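Local structure of diphosphomevalonate decarboxylase, putative (Trypanosoma brucei, 2HKE) at residues N135-A140 with D168-Q173; T286-T291 with L300-E305. The protein probably catalyses the ATP-dependent decarboxylation of (R)-5-diphosphomevalonate to isopentenyl diphosphate, a precursor of isoprenoids and sterols. The protein carries 1 engineered substitution. All coordinates share one frame; numbering follows the deposited sequence.

Interaction 1. Residues N135-A140 with D168-Q173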
loop_
_atom_site.group_PDB
_atom_site.type_symbol
_atom_site.label_atom_id
_atom_site.label_comp_id
_atom_site.label_asym_id
_atom_site.label_seq_id
_atom_site.Cartn_x
_atom_site.Cartn_y
_atom_site.Cartn_z
ATOM N N ASN A 135 -9.612 17.446 2.586
ATOM C CA ASN A 135 -8.247 17.084 2.297
ATOM C C ASN A 135 -8.161 15.756 1.536
ATOM O O ASN A 135 -9.090 14.931 1.580
ATOM C CB ASN A 135 -7.372 17.085 3.553
ATOM C CG ASN A 135 -7.839 16.088 4.584
ATOM O OD1 ASN A 135 -7.659 14.869 4.441
ATOM N ND2 ASN A 135 -8.468 16.608 5.634
ATOM N N VAL A 136 -7.055 15.590 0.826
ATOM C CA VAL A 136 -6.888 14.466 -0.041
ATOM C C VAL A 136 -7.072 13.176 0.753
ATOM O O VAL A 136 -7.719 12.232 0.248
ATOM C CB VAL A 136 -5.512 14.486 -0.753
ATOM C CG1 VAL A 136 -5.209 13.095 -1.408
ATOM C CG2 VAL A 136 -5.483 15.627 -1.787
ATOM N N SER A 137 -6.446 13.125 1.923
ATOM C CA SER A 137 -6.466 11.898 2.722
ATOM C C SER A 137 -7.899 11.470 3.112
ATOM O O SER A 137 -8.287 10.302 2.919
ATOM C CB SER A 137 -5.541 12.033 3.923
ATOM O OG SER A 137 -5.578 10.889 4.728
ATOM N N MET A 138 -8.712 12.402 3.644
ATOM C CA MET A 138 -10.063 12.050 4.061
ATOM C C MET A 138 -11.002 11.691 2.941
ATOM O O MET A 138 -11.854 10.821 3.119
ATOM C CB MET A 138 -10.670 13.154 4.934
ATOM C CG MET A 138 -9.941 13.236 6.283
ATOM S SD MET A 138 -10.682 14.532 7.346
ATOM C CE MET A 138 -12.360 14.446 6.725
ATOM N N LEU A 139 -10.849 12.315 1.785
ATOM C CA LEU A 139 -11.678 11.897 0.643
ATOM C C LEU A 139 -11.242 10.540 0.098
ATOM O O LEU A 139 -12.070 9.715 -0.268
ATOM C CB LEU A 139 -11.597 12.958 -0.448
ATOM C CG LEU A 139 -12.590 12.741 -1.554
ATOM C CD1 LEU A 139 -14.002 12.845 -1.058
ATOM C CD2 LEU A 139 -12.298 13.725 -2.717
ATOM N N ALA A 140 -9.936 10.317 0.024
ATOM C CA ALA A 140 -9.372 9.053 -0.441
ATOM C C ALA A 140 -9.866 7.896 0.449
ATOM O O ALA A 140 -10.194 6.847 -0.063
ATOM C CB ALA A 140 -7.857 9.127 -0.426
ATOM N N ASP A 168 -12.032 13.312 12.306
ATOM C CA ASP A 168 -10.667 13.148 12.778
ATOM C C ASP A 168 -10.010 11.825 12.324
ATOM O O ASP A 168 -8.970 11.424 12.824
ATOM C CB ASP A 168 -10.599 13.275 14.295
ATOM C CG ASP A 168 -11.377 12.201 15.022
ATOM O OD1 ASP A 168 -12.174 11.478 14.394
ATOM O OD2 ASP A 168 -11.209 12.102 16.266
ATOM N N CYS A 169 -10.643 11.144 11.389
ATOM C CA CYS A 169 -10.111 9.890 10.878
ATOM C C CYS A 169 -9.312 10.195 9.591
ATOM O O CYS A 169 -9.872 10.356 8.486
ATOM C CB CYS A 169 -11.259 8.918 10.631
ATOM S SG CYS A 169 -10.791 7.295 10.103
ATOM N N VAL A 170 -8.003 10.313 9.744
ATOM C CA VAL A 170 -7.196 10.933 8.708
ATOM C C VAL A 170 -5.752 10.509 8.837
ATOM O O VAL A 170 -5.316 10.151 9.918
ATOM C CB VAL A 170 -7.321 12.468 8.827
ATOM C CG1 VAL A 170 -6.657 12.927 10.134
ATOM C CG2 VAL A 170 -6.750 13.205 7.555
ATOM N N ALA A 171 -5.002 10.566 7.728
ATOM C CA ALA A 171 -3.610 10.205 7.747
ATOM C C ALA A 171 -2.804 11.460 8.009
ATOM O O ALA A 171 -3.219 12.553 7.597
ATOM C CB ALA A 171 -3.136 9.582 6.443
ATOM N N THR A 172 -1.686 11.291 8.706
ATOM C CA THR A 172 -0.735 12.374 8.875
ATOM C C THR A 172 0.680 11.868 8.612
ATOM O O THR A 172 0.987 10.679 8.803
ATOM C CB THR A 172 -0.810 12.958 10.288
ATOM O OG1 THR A 172 -0.616 11.928 11.242
ATOM C CG2 THR A 172 -2.143 13.556 10.556
ATOM N N GLN A 173 1.527 12.738 8.089
ATOM C CA GLN A 173 2.898 12.354 7.799
ATOM C C GLN A 173 3.643 12.300 9.106
ATOM O O GLN A 173 3.624 13.250 9.884
ATOM C CB GLN A 173 3.568 13.350 6.838
ATOM C CG GLN A 173 4.927 12.928 6.454
ATOM C CD GLN A 173 5.516 13.922 5.519
ATOM O OE1 GLN A 173 5.849 15.024 5.958
ATOM N NE2 GLN A 173 5.564 13.594 4.222
#

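Interaction 2. Residues T286-T291 with L300-E305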
loop_
_atom_site.group_PDB
_atom_site.type_symbol
_atom_site.label_atom_id
_atom_site.label_comp_id
_atom_site.label_asym_id
_atom_site.label_seq_id
_atom_site.Cartn_x
_atom_site.Cartn_y
_atom_site.Cartn_z
ATOM N N THR A 286 19.133 -8.716 12.496
ATOM C CA THR A 286 17.941 -8.479 11.677
ATOM C C THR A 286 18.317 -7.482 10.569
ATOM O O THR A 286 18.248 -6.269 10.745
ATOM C CB THR A 286 16.804 -8.009 12.509
ATOM O OG1 THR A 286 16.559 -8.966 13.580
ATOM C CG2 THR A 286 15.512 -7.878 11.608
ATOM N N ALA A 287 18.786 -8.046 9.457
ATOM C CA ALA A 287 19.184 -7.272 8.299
ATOM C C ALA A 287 18.039 -7.029 7.313
ATOM O O ALA A 287 18.102 -6.132 6.445
ATOM C CB ALA A 287 20.370 -7.972 7.616
ATOM N N LEU A 288 17.007 -7.859 7.393
ATOM C CA LEU A 288 15.998 -7.951 6.316
ATOM C C LEU A 288 14.670 -8.220 6.999
ATOM O O LEU A 288 14.616 -9.034 7.904
ATOM C CB LEU A 288 16.358 -9.071 5.310
ATOM C CG LEU A 288 15.479 -9.276 4.085
ATOM C CD1 LEU A 288 15.418 -7.962 3.182
ATOM C CD2 LEU A 288 15.952 -10.485 3.246
ATOM N N ALA A 289 13.616 -7.501 6.597
ATOM C CA ALA A 289 12.280 -7.709 7.118
ATOM C C ALA A 289 11.328 -8.013 6.004
ATOM O O ALA A 289 11.482 -7.498 4.883
ATOM C CB ALA A 289 11.761 -6.445 7.871
ATOM N N TYR A 290 10.350 -8.883 6.293
ATOM C CA TYR A 290 9.230 -9.185 5.375
ATOM C C TYR A 290 7.944 -8.547 5.925
ATOM O O TYR A 290 7.797 -8.341 7.134
ATOM C CB TYR A 290 9.035 -10.693 5.190
ATOM C CG TYR A 290 8.736 -11.434 6.458
ATOM C CD1 TYR A 290 7.449 -11.374 7.046
ATOM C CD2 TYR A 290 9.748 -12.154 7.122
ATOM C CE1 TYR A 290 7.214 -12.030 8.280
ATOM C CE2 TYR A 290 9.503 -12.820 8.312
ATOM C CZ TYR A 290 8.231 -12.769 8.873
ATOM O OH TYR A 290 8.043 -13.430 10.079
ATOM N N THR A 291 7.012 -8.275 5.013
ATOM C CA THR A 291 5.634 -8.086 5.375
ATOM C C THR A 291 4.753 -8.533 4.222
ATOM O O THR A 291 5.114 -8.346 3.076
ATOM C CB THR A 291 5.320 -6.670 5.852
ATOM O OG1 THR A 291 4.032 -6.676 6.457
ATOM C CG2 THR A 291 5.305 -5.657 4.710
ATOM N N LEU A 300 9.550 -6.369 1.359
ATOM C CA LEU A 300 10.771 -6.522 2.132
ATOM C C LEU A 300 11.259 -5.150 2.459
ATOM O O LEU A 300 11.157 -4.256 1.606
ATOM C CB LEU A 300 11.843 -7.220 1.298
ATOM C CG LEU A 300 11.516 -8.643 0.923
ATOM C CD1 LEU A 300 12.342 -9.050 -0.293
ATOM C CD2 LEU A 300 11.747 -9.611 2.134
ATOM N N PHE A 301 11.795 -4.990 3.646
ATOM C CA PHE A 301 12.467 -3.755 4.015
ATOM C C PHE A 301 13.914 -4.094 4.305
ATOM O O PHE A 301 14.210 -5.114 4.959
ATOM C CB PHE A 301 11.857 -3.163 5.262
ATOM C CG PHE A 301 10.390 -2.915 5.162
ATOM C CD1 PHE A 301 9.881 -2.024 4.224
ATOM C CD2 PHE A 301 9.513 -3.567 5.990
ATOM C CE1 PHE A 301 8.509 -1.791 4.126
ATOM C CE2 PHE A 301 8.120 -3.332 5.885
ATOM C CZ PHE A 301 7.638 -2.426 4.952
ATOM N N VAL A 302 14.816 -3.222 3.878
ATOM C CA VAL A 302 16.237 -3.474 4.023
ATOM C C VAL A 302 16.943 -2.140 3.896
ATOM O O VAL A 302 16.441 -1.252 3.217
ATOM C CB VAL A 302 16.720 -4.450 2.905
ATOM C CG1 VAL A 302 16.533 -3.841 1.511
ATOM C CG2 VAL A 302 18.185 -4.892 3.133
ATOM N N LEU A 303 18.056 -1.950 4.589
ATOM C CA LEU A 303 18.859 -0.732 4.347
ATOM C C LEU A 303 19.616 -0.852 3.047
ATOM O O LEU A 303 20.026 -1.941 2.670
ATOM C CB LEU A 303 19.827 -0.510 5.484
ATOM C CG LEU A 303 19.162 -0.242 6.843
ATOM C CD1 LEU A 303 20.208 0.139 7.957
ATOM C CD2 LEU A 303 18.021 0.803 6.779
ATOM N N LYS A 304 19.843 0.286 2.380
ATOM C CA LYS A 304 20.566 0.318 1.103
ATOM C C LYS A 304 21.874 -0.466 1.081
ATOM O O LYS A 304 22.126 -1.243 0.164
ATOM C CB LYS A 304 20.807 1.780 0.719
ATOM C CG LYS A 304 21.067 1.964 -0.739
ATOM C CD LYS A 304 20.980 3.423 -1.206
ATOM C CE LYS A 304 21.230 3.376 -2.729
ATOM N NZ LYS A 304 21.539 4.683 -3.502
ATOM N N GLU A 305 22.720 -0.249 2.079
ATOM C CA GLU A 305 24.006 -0.976 2.230
ATOM C C GLU A 305 23.854 -2.505 2.194
ATOM O O GLU A 305 24.740 -3.242 1.711
ATOM C CB GLU A 305 24.743 -0.512 3.499
ATOM C CG GLU A 305 24.023 -0.841 4.783
ATOM C CD GLU A 305 24.456 0.040 5.978
ATOM O OE1 GLU A 305 25.685 0.030 6.321
ATOM O OE2 GLU A 305 23.570 0.769 6.527
HETATM O O HOH W 1 19.275 -3.736 6.563
#

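Interaction 1. Residues N135-A140 with D168-Q173
Ser137 and Ala171 share the polar bond of this contact: Ala171 N donates to Ser137 OG over 3.1 Å at an N-H...O angle of 153°. The same hydroxyl also bonds the carbonyl of Cys148, outside the two segments, so this buried oxygen is gripped twice. Because Ser137 OG stands anti to the backbone N (chi1 178°), it reaches out from the helix to the strand and also lies 3.3 Å from Ala171 CB.

A second set of polar bonds shapes the start of helix 136-143. Asn135 is its N-cap, with Asn135 OD1 accepting from Met138 N at 2.8 Å, the donor tilted 32° from the carbonyl plane. On the amide's other branch, Asn135 ND2 makes a weak bond to Met138 SD at 3.5 Å. The N-capped first turn packs on strand 170-175, an edge strand of the large mixed sheet built mostly from the N-terminal half of the chain, whose domain is ribosomal protein S5-like by family.

Apolar contact is made by Val170 CG2, which presses into Met138 CG at a tight 3.4 Å. Two oxygens are van der Waals neighbours of these carbons: Asn135 OD1, 3.6 Å from Val170 CG2, and Cys169 O, 3.6 Å from Met138 CG, a carbonyl that Arg141 bonds through NH1.

Interaction 2. Residues T286-T291 with L300-E305
Leu288 swings CG anti to its backbone N (chi1 -177°), and this carries Leu288 CD1 across to the neighbouring strand, where it lies 3.8 Å from Val302 CB and 3.6 Å from the carbonyl O of Phe301. Phe301, with CG anti to its carbonyl carbon (chi1 -56°), lays its ring along its own strand toward the level of Thr291, on the face that also carries Ala289 CB. There Ala289 CB sits at the ring edge, near its plane, 4.1 Å from Phe301 CD2, while Thr291 CG2 approaches obliquely and comes within 3.8 Å of Phe301 CE2. Phe240 meets the same ring edge-to-face, and helix 237-256 covers Ala289 and Thr291.

The backbones are the two arms of an antiparallel beta hairpin that closes one side of a five-stranded mixed sheet in the C-terminal part of the chain, with strand 288-291 outermost. Ala289 and Phe301 form a hydrogen-bonded pair: Ala289 N donates to Phe301 O over 3.0 Å, and Phe301 N returns the bond to Ala289 O over 2.8 Å. Leu300 CA adds a C-H...O contact to this second carbonyl oxygen. Tyr290 and Leu300 make the following non-hydrogen-bonded pair, Leu300 CD2 lying 4.2 Å from Tyr290 CB; the phenol itself turns to helices 237-256 and 267-283, and its OH bonds Asp249. Toward the other end of the strands a water donates to Ala287 O and accepts from Leu303 N, bridging the backbones beyond their direct bonds.

The contact is buried: between the strands, direct polar bonding is confined to main-chain groups, while side chains on both faces meet by apolar contact, and the water satisfies two main-chain groups where the strands no longer bond directly.

The two contacts belong to different parts of the chain, with centres about 28 Å apart and nearest atoms about 15 Å apart, and share no helix or strand. Interaction 1, in the N-terminal domain, sets a helix start against a strand; it is partly buried, and side-chain polar groups carry much of its chemistry. Interaction 2, in the C-terminal domain, pairs two strands of one sheet and is wholly buried; because its elements are neighbouring strands, main-chain bonds tie the backbones together, and apolar side chains meet on both faces. It also covers nearly twice as much surface, 378 against 196 Å². Along the sequence they follow one another, 135-173 ending before 286-305 begins.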